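Local coordinates for protein lysyl-trna-dependent l-ysyl-phosphatidylgycerol synthase (Bacillus licheniformis, PDB 4V36) that probably transfers lysine from lysyl-tRNA to phosphatidylglycerol, giving the lysyl-phosphatidylglycerol of a bacterial resistance pathway, at residues Ala50-Ala55 with Lys79-Ala84; Glu100-Tyr105 with Tyr110-Leu115; Tyr243-Gly248 with Glu300-Val305. One frame throughout, in Å; residues are numbered along the deposited sequence.

Contact 1. Residues Ala50-Ala55 with Lys79-Ala84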
loop_
_atom_site.group_PDB
_atom_site.type_symbol
_atom_site.label_atom_id
_atom_site.label_comp_id
_atom_site.label_asym_id
_atom_site.label_seq_id
_atom_site.Cartn_x
_atom_site.Cartn_y
_atom_site.Cartn_z
ATOM N N ALA A 50 -5.736 -19.664 -5.338
ATOM C CA ALA A 50 -5.838 -18.233 -5.608
ATOM C C ALA A 50 -6.849 -17.548 -4.692
ATOM O O ALA A 50 -7.766 -18.187 -4.173
ATOM C CB ALA A 50 -6.203 -18.001 -7.063
ATOM N N LEU A 51 -6.681 -16.242 -4.502
ATOM C CA LEU A 51 -7.524 -15.488 -3.579
ATOM C C LEU A 51 -7.806 -14.064 -4.056
ATOM O O LEU A 51 -6.903 -13.353 -4.495
ATOM C CB LEU A 51 -6.873 -15.442 -2.196
ATOM C CG LEU A 51 -7.519 -14.512 -1.169
ATOM C CD1 LEU A 51 -8.926 -14.977 -0.827
ATOM C CD2 LEU A 51 -6.662 -14.417 0.081
ATOM N N ILE A 52 -9.067 -13.656 -3.957
ATOM C CA ILE A 52 -9.463 -12.290 -4.273
ATOM C C ILE A 52 -9.995 -11.573 -3.035
ATOM O O ILE A 52 -10.948 -12.030 -2.402
ATOM C CB ILE A 52 -10.531 -12.251 -5.384
ATOM C CG1 ILE A 52 -9.889 -12.510 -6.747
ATOM C CG2 ILE A 52 -11.248 -10.908 -5.393
ATOM C CD1 ILE A 52 -10.853 -12.380 -7.908
ATOM N N GLN A 53 -9.364 -10.456 -2.688
ATOM C CA GLN A 53 -9.822 -9.630 -1.577
ATOM C C GLN A 53 -10.636 -8.458 -2.113
ATOM O O GLN A 53 -10.254 -7.833 -3.101
ATOM C CB GLN A 53 -8.638 -9.125 -0.753
ATOM C CG GLN A 53 -7.691 -10.221 -0.300
ATOM C CD GLN A 53 -6.540 -9.691 0.532
ATOM O OE1 GLN A 53 -6.614 -8.596 1.091
ATOM N NE2 GLN A 53 -5.465 -10.467 0.615
ATOM N N PHE A 54 -11.754 -8.157 -1.461
ATOM C CA PHE A 54 -12.649 -7.123 -1.963
ATOM C C PHE A 54 -13.509 -6.498 -0.875
ATOM O O PHE A 54 -13.547 -6.975 0.260
ATOM C CB PHE A 54 -13.553 -7.698 -3.058
ATOM C CG PHE A 54 -14.514 -8.743 -2.564
ATOM C CD1 PHE A 54 -14.106 -10.057 -2.398
ATOM C CD2 PHE A 54 -15.827 -8.413 -2.271
ATOM C CE1 PHE A 54 -14.989 -11.020 -1.944
ATOM C CE2 PHE A 54 -16.714 -9.371 -1.816
ATOM C CZ PHE A 54 -16.293 -10.677 -1.653
ATOM N N ALA A 55 -14.200 -5.423 -1.237
ATOM C CA ALA A 55 -15.156 -4.776 -0.350
ATOM C C ALA A 55 -16.440 -4.481 -1.113
ATOM O O ALA A 55 -16.408 -4.219 -2.315
ATOM C CB ALA A 55 -14.572 -3.502 0.234
ATOM N N LYS A 79 -12.616 -15.740 -13.026
ATOM C CA LYS A 79 -13.790 -16.282 -13.701
ATOM C C LYS A 79 -14.899 -16.615 -12.707
ATOM O O LYS A 79 -16.059 -16.269 -12.922
ATOM C CB LYS A 79 -13.410 -17.527 -14.504
ATOM C CG LYS A 79 -14.554 -18.151 -15.285
ATOM C CD LYS A 79 -14.070 -19.354 -16.080
ATOM C CE LYS A 79 -15.195 -19.988 -16.879
ATOM N NZ LYS A 79 -14.720 -21.169 -17.651
ATOM N N GLU A 80 -14.531 -17.283 -11.618
ATOM C CA GLU A 80 -15.494 -17.679 -10.595
ATOM C C GLU A 80 -16.061 -16.477 -9.846
ATOM O O GLU A 80 -17.260 -16.417 -9.571
ATOM C CB GLU A 80 -14.850 -18.650 -9.603
ATOM C CG GLU A 80 -14.475 -19.994 -10.203
ATOM C CD GLU A 80 -13.732 -20.881 -9.224
ATOM O OE1 GLU A 80 -13.369 -20.393 -8.133
ATOM O OE2 GLU A 80 -13.511 -22.068 -9.543
ATOM N N PHE A 81 -15.195 -15.523 -9.517
ATOM C CA PHE A 81 -15.607 -14.334 -8.778
ATOM C C PHE A 81 -16.576 -13.481 -9.589
ATOM O O PHE A 81 -17.602 -13.037 -9.074
ATOM C CB PHE A 81 -14.386 -13.504 -8.376
ATOM C CG PHE A 81 -14.722 -12.270 -7.588
ATOM C CD1 PHE A 81 -15.051 -12.359 -6.246
ATOM C CD2 PHE A 81 -14.703 -11.022 -8.188
ATOM C CE1 PHE A 81 -15.363 -11.226 -5.518
ATOM C CE2 PHE A 81 -15.013 -9.887 -7.464
ATOM C CZ PHE A 81 -15.343 -9.988 -6.128
ATOM N N LEU A 82 -16.245 -13.254 -10.857
ATOM C CA LEU A 82 -17.101 -12.473 -11.744
ATOM C C LEU A 82 -18.426 -13.183 -12.004
ATOM O O LEU A 82 -19.472 -12.541 -12.114
ATOM C CB LEU A 82 -16.389 -12.188 -13.067
ATOM C CG LEU A 82 -15.250 -11.167 -13.017
ATOM C CD1 LEU A 82 -14.546 -11.078 -14.359
ATOM C CD2 LEU A 82 -15.777 -9.807 -12.604
ATOM N N HIS A 83 -18.378 -14.508 -12.104
ATOM C CA HIS A 83 -19.584 -15.300 -12.314
ATOM C C HIS A 83 -20.485 -15.245 -11.086
ATOM O O HIS A 83 -21.701 -15.093 -11.204
ATOM C CB HIS A 83 -19.231 -16.752 -12.641
ATOM C CG HIS A 83 -20.424 -17.625 -12.872
ATOM N ND1 HIS A 83 -21.055 -18.309 -11.854
ATOM C CD2 HIS A 83 -21.105 -17.925 -14.004
ATOM C CE1 HIS A 83 -22.071 -18.992 -12.350
ATOM N NE2 HIS A 83 -22.123 -18.777 -13.652
ATOM N N ALA A 84 -19.879 -15.367 -9.910
ATOM C CA ALA A 84 -20.620 -15.315 -8.656
ATOM C C ALA A 84 -21.246 -13.939 -8.450
ATOM O O ALA A 84 -22.300 -13.810 -7.828
ATOM C CB ALA A 84 -19.713 -15.664 -7.489
#
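Ile52 and Phe54 of strand 50-57 pack against Phe81 of helix 74-87. The contact is entirely apolar, and all three side chains are buried. Two residues apart on the strand, Ile52 and Phe54 project to the same face of the sheet.

The aromatic pair is an edge-to-face contact. The ring planes of Phe54 and Phe81 stand at 60°, with centroids 5.0 Å apart. The edge of Phe81 points at the face of Phe54. Phe81 CE1 leads and lies over the rim of that face, 3.6 Å from Phe54 CD1.

Ile52 adds a CH-pi contact. Its CG2 sits over the centre of the Phe81 ring, 4.1 Å from the centroid and 7° off the normal. The other branch reaches the base of the same side chain, with Ile52 CD1 3.7 Å from Phe81 CB. Phe81 extends from the helix with CG opposite the backbone N (chi1 -179°), which carries the ring to the strand.

Strand 50-57 runs between strands 41-44 and 60-69, antiparallel to both. Phe43 on the first gives Phe81 a second edge-to-face partner, and Leu61 and Val63 on the second also touch it. Leu51 and Gln53 meet helix 16-25.

Contact 2. Residues Glu100-Tyr105 with Tyr110-Leu115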
loop_
_atom_site.group_PDB
_atom_site.type_symbol
_atom_site.label_atom_id
_atom_site.label_comp_id
_atom_site.label_asym_id
_atom_site.label_seq_id
_atom_site.Cartn_x
_atom_site.Cartn_y
_atom_site.Cartn_z
ATOM N N GLU A 100 0.977 -6.151 -16.377
ATOM C CA GLU A 100 1.272 -7.487 -16.887
ATOM C C GLU A 100 0.131 -8.477 -16.650
ATOM O O GLU A 100 0.223 -9.644 -17.035
ATOM C CB GLU A 100 2.560 -8.027 -16.260
ATOM C CG GLU A 100 2.402 -8.573 -14.851
ATOM C CD GLU A 100 2.301 -7.481 -13.806
ATOM O OE1 GLU A 100 2.670 -6.327 -14.111
ATOM O OE2 GLU A 100 1.851 -7.780 -12.679
ATOM N N ASP A 101 -0.945 -8.010 -16.024
ATOM C CA ASP A 101 -2.097 -8.860 -15.750
ATOM C C ASP A 101 -3.355 -8.358 -16.455
ATOM O O ASP A 101 -4.455 -8.839 -16.189
ATOM C CB ASP A 101 -2.345 -8.947 -14.242
ATOM C CG ASP A 101 -1.164 -9.530 -13.490
ATOM O OD1 ASP A 101 -0.471 -10.402 -14.054
ATOM O OD2 ASP A 101 -0.929 -9.115 -12.336
ATOM N N MET A 102 -3.183 -7.395 -17.358
ATOM C CA MET A 102 -4.312 -6.792 -18.065
ATOM C C MET A 102 -5.060 -7.793 -18.943
ATOM O O MET A 102 -6.252 -7.632 -19.199
ATOM C CB MET A 102 -3.838 -5.615 -18.919
ATOM C CG MET A 102 -3.520 -4.361 -18.127
ATOM S SD MET A 102 -2.875 -3.039 -19.169
ATOM C CE MET A 102 -2.747 -1.702 -17.987
ATOM N N ALA A 103 -4.354 -8.822 -19.402
ATOM C CA ALA A 103 -4.948 -9.837 -20.266
ATOM C C ALA A 103 -6.038 -10.621 -19.540
ATOM O O ALA A 103 -6.973 -11.124 -20.164
ATOM C CB ALA A 103 -3.875 -10.781 -20.784
ATOM N N LEU A 104 -5.911 -10.716 -18.222
ATOM C CA LEU A 104 -6.876 -11.440 -17.402
ATOM C C LEU A 104 -8.233 -10.743 -17.373
ATOM O O LEU A 104 -9.273 -11.393 -17.267
ATOM C CB LEU A 104 -6.348 -11.598 -15.974
ATOM C CG LEU A 104 -5.048 -12.383 -15.787
ATOM C CD1 LEU A 104 -4.571 -12.290 -14.347
ATOM C CD2 LEU A 104 -5.240 -13.833 -16.195
ATOM N N TYR A 105 -8.216 -9.418 -17.469
ATOM C CA TYR A 105 -9.436 -8.630 -17.330
ATOM C C TYR A 105 -9.963 -8.145 -18.676
ATOM O O TYR A 105 -11.150 -7.847 -18.813
ATOM C CB TYR A 105 -9.188 -7.436 -16.404
ATOM C CG TYR A 105 -8.501 -7.807 -15.111
ATOM C CD1 TYR A 105 -9.225 -8.302 -14.034
ATOM C CD2 TYR A 105 -7.127 -7.669 -14.968
ATOM C CE1 TYR A 105 -8.598 -8.645 -12.851
ATOM C CE2 TYR A 105 -6.493 -8.010 -13.790
ATOM C CZ TYR A 105 -7.233 -8.497 -12.735
ATOM O OH TYR A 105 -6.605 -8.839 -11.560
ATOM N N TYR A 110 -13.045 -5.402 -19.845
ATOM C CA TYR A 110 -12.673 -4.353 -18.902
ATOM C C TYR A 110 -11.763 -3.316 -19.547
ATOM O O TYR A 110 -10.942 -3.641 -20.405
ATOM C CB TYR A 110 -11.985 -4.948 -17.671
ATOM C CG TYR A 110 -12.941 -5.400 -16.591
ATOM C CD1 TYR A 110 -13.460 -6.687 -16.588
ATOM C CD2 TYR A 110 -13.323 -4.538 -15.573
ATOM C CE1 TYR A 110 -14.333 -7.102 -15.602
ATOM C CE2 TYR A 110 -14.197 -4.942 -14.583
ATOM C CZ TYR A 110 -14.699 -6.225 -14.603
ATOM O OH TYR A 110 -15.568 -6.632 -13.619
ATOM N N ARG A 111 -11.921 -2.065 -19.126
ATOM C CA ARG A 111 -11.055 -0.980 -19.570
ATOM C C ARG A 111 -10.115 -0.594 -18.434
ATOM O O ARG A 111 -10.368 -0.926 -17.277
ATOM C CB ARG A 111 -11.882 0.221 -20.029
ATOM C CG ARG A 111 -12.737 -0.063 -21.253
ATOM C CD ARG A 111 -13.802 0.998 -21.460
ATOM N NE ARG A 111 -14.611 0.723 -22.645
ATOM C CZ ARG A 111 -15.738 1.357 -22.947
ATOM N NH1 ARG A 111 -16.202 2.306 -22.148
ATOM N NH2 ARG A 111 -16.406 1.038 -24.048
ATOM N N PHE A 112 -9.033 0.104 -18.761
ATOM C CA PHE A 112 -8.016 0.402 -17.761
ATOM C C PHE A 112 -7.704 1.890 -17.661
ATOM O O PHE A 112 -7.741 2.616 -18.652
ATOM C CB PHE A 112 -6.737 -0.381 -18.066
ATOM C CG PHE A 112 -6.959 -1.857 -18.217
ATOM C CD1 PHE A 112 -7.141 -2.662 -17.103
ATOM C CD2 PHE A 112 -6.994 -2.441 -19.472
ATOM C CE1 PHE A 112 -7.351 -4.021 -17.239
ATOM C CE2 PHE A 112 -7.202 -3.800 -19.615
ATOM C CZ PHE A 112 -7.381 -4.592 -18.497
ATOM N N PHE A 113 -7.397 2.328 -16.445
ATOM C CA PHE A 113 -7.072 3.720 -16.175
ATOM C C PHE A 113 -5.900 3.798 -15.204
ATOM O O PHE A 113 -5.962 3.249 -14.104
ATOM C CB PHE A 113 -8.292 4.451 -15.612
ATOM C CG PHE A 113 -7.999 5.842 -15.133
ATOM C CD1 PHE A 113 -7.875 6.886 -16.035
ATOM C CD2 PHE A 113 -7.857 6.110 -13.781
ATOM C CE1 PHE A 113 -7.608 8.169 -15.598
ATOM C CE2 PHE A 113 -7.588 7.390 -13.337
ATOM C CZ PHE A 113 -7.464 8.420 -14.248
ATOM N N LYS A 114 -4.833 4.479 -15.611
ATOM C CA LYS A 114 -3.624 4.549 -14.796
ATOM C C LYS A 114 -3.818 5.458 -13.586
ATOM O O LYS A 114 -4.054 6.657 -13.728
ATOM C CB LYS A 114 -2.437 5.029 -15.633
ATOM C CG LYS A 114 -1.084 4.707 -15.019
ATOM C CD LYS A 114 0.043 4.881 -16.026
ATOM C CE LYS A 114 1.365 4.372 -15.468
ATOM N NZ LYS A 114 2.474 4.510 -16.448
ATOM N N LEU A 115 -3.713 4.870 -12.399
ATOM C CA LEU A 115 -3.935 5.588 -11.147
ATOM C C LEU A 115 -2.686 6.332 -10.688
ATOM O O LEU A 115 -2.770 7.386 -10.058
ATOM C CB LEU A 115 -4.383 4.612 -10.056
ATOM C CG LEU A 115 -5.659 3.818 -10.339
ATOM C CD1 LEU A 115 -5.718 2.584 -9.459
ATOM C CD2 LEU A 115 -6.883 4.690 -10.119
#
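Tyr105 O accepts a hydrogen bond from Tyr110 N at 3.3 Å. The bond is long and bent, with 145° at the hydrogen, and the donor is tilted 30° from the carbonyl plane. The same oxygen lies 3.2 Å from Tyr110 CB and comes to the edge of the Tyr110 ring, close to its plane. Tyr105 CB and Tyr110 CB also touch, at 4.0 Å.

This bond joins the short, weakly bonded helix 102-106 to the start of strand 111-122, which enters the central sheet. The sheet is the core of a domain whose family is placed in the acetyltransferase (GNAT-like) clan. Arg111 and Phe113 pair through their backbones with strand 305-313.

Phe112 points back toward the helix, and Met102 runs past it in the opposite direction, across one face of its ring. Met102 CG is centred over the ring, 3.8 Å from the centroid, as a CH-pi contact. Met102 SD continues over the same face as a Met-aromatic contact, 4.4 Å from the Phe112 centroid. With chi2 at 177° the chain runs straight, from CB near the CZ rim, past CG over the centre, to SD on the CD2 side. Met102 O lies 3.3 Å from Phe112 CZ. Tyr105 CB meets Phe112 at its edge, 4.0 Å from Phe112 CE1.

Tyr105 OH bonds to Asp66 and Tyr110 OH to Val92 O; both tyrosine rings also meet Phe94.

Contact 3. Residues Tyr243-Gly248 with Glu300-Val305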
loop_
_atom_site.group_PDB
_atom_site.type_symbol
_atom_site.label_atom_id
_atom_site.label_comp_id
_atom_site.label_asym_id
_atom_site.label_seq_id
_atom_site.Cartn_x
_atom_site.Cartn_y
_atom_site.Cartn_z
ATOM N N TYR A 243 17.453 5.363 6.632
ATOM C CA TYR A 243 17.692 4.304 7.607
ATOM C C TYR A 243 17.084 2.983 7.146
ATOM O O TYR A 243 17.675 1.919 7.336
ATOM C CB TYR A 243 17.129 4.687 8.977
ATOM C CG TYR A 243 17.960 5.699 9.732
ATOM C CD1 TYR A 243 19.265 5.411 10.109
ATOM C CD2 TYR A 243 17.435 6.934 10.087
ATOM C CE1 TYR A 243 20.029 6.329 10.805
ATOM C CE2 TYR A 243 18.189 7.860 10.784
ATOM C CZ TYR A 243 19.485 7.551 11.140
ATOM O OH TYR A 243 20.239 8.470 11.834
ATOM N N LEU A 244 15.901 3.056 6.542
ATOM C CA LEU A 244 15.225 1.868 6.026
ATOM C C LEU A 244 16.020 1.211 4.906
ATOM O O LEU A 244 16.179 -0.009 4.882
ATOM C CB LEU A 244 13.824 2.219 5.526
ATOM C CG LEU A 244 12.706 2.258 6.568
ATOM C CD1 LEU A 244 11.402 2.720 5.937
ATOM C CD2 LEU A 244 12.537 0.893 7.212
ATOM N N PHE A 245 16.515 2.025 3.978
ATOM C CA PHE A 245 17.277 1.514 2.842
ATOM C C PHE A 245 18.603 0.912 3.298
ATOM O O PHE A 245 19.088 -0.057 2.714
ATOM C CB PHE A 245 17.527 2.618 1.812
ATOM C CG PHE A 245 16.276 3.129 1.149
ATOM C CD1 PHE A 245 15.073 2.454 1.283
ATOM C CD2 PHE A 245 16.306 4.285 0.386
ATOM C CE1 PHE A 245 13.925 2.927 0.675
ATOM C CE2 PHE A 245 15.162 4.761 -0.224
ATOM C CZ PHE A 245 13.970 4.080 -0.081
ATOM N N GLN A 246 19.185 1.493 4.344
ATOM C CA GLN A 246 20.417 0.968 4.921
ATOM C C GLN A 246 20.178 -0.401 5.544
ATOM O O GLN A 246 20.962 -1.331 5.349
ATOM C CB GLN A 246 20.975 1.929 5.971
ATOM C CG GLN A 246 22.188 1.392 6.713
ATOM C CD GLN A 246 22.673 2.331 7.798
ATOM O OE1 GLN A 246 22.052 3.359 8.070
ATOM N NE2 GLN A 246 23.790 1.984 8.427
ATOM N N TRP A 247 19.087 -0.515 6.292
ATOM C CA TRP A 247 18.724 -1.767 6.944
ATOM C C TRP A 247 18.349 -2.837 5.923
ATOM O O TRP A 247 18.735 -3.998 6.061
ATOM C CB TRP A 247 17.569 -1.539 7.920
ATOM C CG TRP A 247 17.096 -2.787 8.598
ATOM C CD1 TRP A 247 17.590 -3.333 9.749
ATOM C CD2 TRP A 247 16.032 -3.644 8.172
ATOM N NE1 TRP A 247 16.897 -4.478 10.063
ATOM C CE2 TRP A 247 15.936 -4.690 9.111
ATOM C CE3 TRP A 247 15.149 -3.628 7.087
ATOM C CZ2 TRP A 247 14.995 -5.711 8.996
ATOM C CZ3 TRP A 247 14.217 -4.642 6.975
ATOM C CH2 TRP A 247 14.147 -5.669 7.924
ATOM N N GLY A 248 17.597 -2.438 4.901
ATOM C CA GLY A 248 17.168 -3.355 3.861
ATOM C C GLY A 248 18.330 -3.923 3.069
ATOM O O GLY A 248 18.354 -5.112 2.748
ATOM N N GLU A 300 10.789 10.749 -6.322
ATOM C CA GLU A 300 11.584 10.779 -7.545
ATOM C C GLU A 300 13.062 11.041 -7.265
ATOM O O GLU A 300 13.930 10.577 -8.004
ATOM C CB GLU A 300 11.032 11.837 -8.505
ATOM C CG GLU A 300 11.204 11.503 -9.981
ATOM C CD GLU A 300 12.618 11.730 -10.480
ATOM O OE1 GLU A 300 13.315 12.604 -9.922
ATOM O OE2 GLU A 300 13.035 11.030 -11.428
ATOM N N LYS A 301 13.347 11.771 -6.192
ATOM C CA LYS A 301 14.724 12.136 -5.866
ATOM C C LYS A 301 15.535 10.938 -5.373
ATOM O O LYS A 301 16.746 11.037 -5.175
ATOM C CB LYS A 301 14.752 13.254 -4.821
ATOM C CG LYS A 301 14.275 12.844 -3.440
ATOM C CD LYS A 301 14.377 14.010 -2.468
ATOM C CE LYS A 301 13.993 13.596 -1.057
ATOM N NZ LYS A 301 12.581 13.130 -0.974
ATOM N N TYR A 302 14.864 9.809 -5.174
ATOM C CA TYR A 302 15.542 8.569 -4.823
ATOM C C TYR A 302 15.848 7.761 -6.080
ATOM O O TYR A 302 16.315 6.625 -5.999
ATOM C CB TYR A 302 14.698 7.746 -3.848
ATOM C CG TYR A 302 14.588 8.359 -2.470
ATOM C CD1 TYR A 302 15.586 8.166 -1.524
ATOM C CD2 TYR A 302 13.489 9.130 -2.115
ATOM C CE1 TYR A 302 15.494 8.726 -0.263
ATOM C CE2 TYR A 302 13.387 9.692 -0.856
ATOM C CZ TYR A 302 14.392 9.488 0.065
ATOM O OH TYR A 302 14.299 10.046 1.321
ATOM N N LYS A 303 15.583 8.369 -7.234
ATOM C CA LYS A 303 15.785 7.742 -8.543
ATOM C C LYS A 303 15.209 6.328 -8.629
ATOM O O LYS A 303 15.949 5.368 -8.839
ATOM C CB LYS A 303 17.277 7.709 -8.892
ATOM C CG LYS A 303 17.789 8.960 -9.597
ATOM C CD LYS A 303 17.785 10.173 -8.680
ATOM C CE LYS A 303 18.150 11.440 -9.438
ATOM N NZ LYS A 303 17.180 11.727 -10.532
ATOM N N PRO A 304 13.883 6.195 -8.474
ATOM C CA PRO A 304 13.277 4.864 -8.468
ATOM C C PRO A 304 12.871 4.391 -9.857
ATOM O O PRO A 304 12.850 5.180 -10.802
ATOM C CB PRO A 304 12.045 5.062 -7.592
ATOM C CG PRO A 304 11.612 6.458 -7.924
ATOM C CD PRO A 304 12.873 7.244 -8.235
ATOM N N VAL A 305 12.553 3.106 -9.972
ATOM C CA VAL A 305 11.933 2.579 -11.178
ATOM C C VAL A 305 10.422 2.581 -10.984
ATOM O O VAL A 305 9.902 1.902 -10.099
ATOM C CB VAL A 305 12.418 1.157 -11.504
ATOM C CG1 VAL A 305 11.720 0.636 -12.750
ATOM C CG2 VAL A 305 13.929 1.139 -11.684
#
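Phe245 of helix 236-251 meets Tyr302 in the loop that leads from helix 296-300 to strand 305-313. Both side chains are buried, and this ring pair makes the whole contact.

Glu300 opens the loop segment with a type I beta turn. Its carbonyl takes the hydrogen bond of the turn, from Lys303 N to Glu300 O at 2.9 Å. Lys301, the second residue of the turn, sends its NZ to Asp238, near the start of the helix that carries Phe245, in a salt bridge.

Tyr302, the third residue of the turn, points its side chain from CA toward the helix. The pair is an offset edge-to-face (T-shaped) stack. The planes are almost perpendicular, at 86°, and the centroids are 5.6 Å apart. The edge of Phe245 is turned to the face of Tyr302. One atom does the touching: Phe245 CE2 is 3.7 Å from Tyr302 CD1 and 4.0 Å from Tyr302 CE1. It therefore lies nearest the CD1-CE1 bond, off the ring centre. The Phe245 ring lies nearly in the plane of its own CA, CB and CG atoms (chi2 -12°), which puts CE2 on the side of the ring away from CA, toward Tyr302. Tyr302 OH bonds to Asp238 OD1, the atom that also receives Lys301, and this fixes the outer end of the ring.

The turn sits beside the central sheet, at strands 111-122 and 255-261. From these strands Val121 and Met258 touch both side chains, and Phe126 and Phe256 also meet Phe245 edge-to-face.

Lys303 closes the turn in a left-handed backbone conformation. Pro304 follows, packed on Val121, and at Val305 the chain enters strand 305-313.

The three contacts follow one another along the chain; none nests in or crosses another. Contact 1 comes first. It closes the excursion from strand 50-57 through strand 60-69 to helix 74-87, and packs that helix on the sheet. Contact 2 closes a very short loop, turning helix 102-106 back into strand 111-122. The two touch where Leu82 CD2 meets Tyr110 OH at 3.3 Å. Contact 3 closes the longest of the three loops, with 51 residues between its segments. Its centre is about 35 Å from that of contact 1, across the chain's centre. Strand 305-313, which follows its turn, inserts between strands 91-97 and 111-122, so the late chain rejoins the sheet beside contact 2.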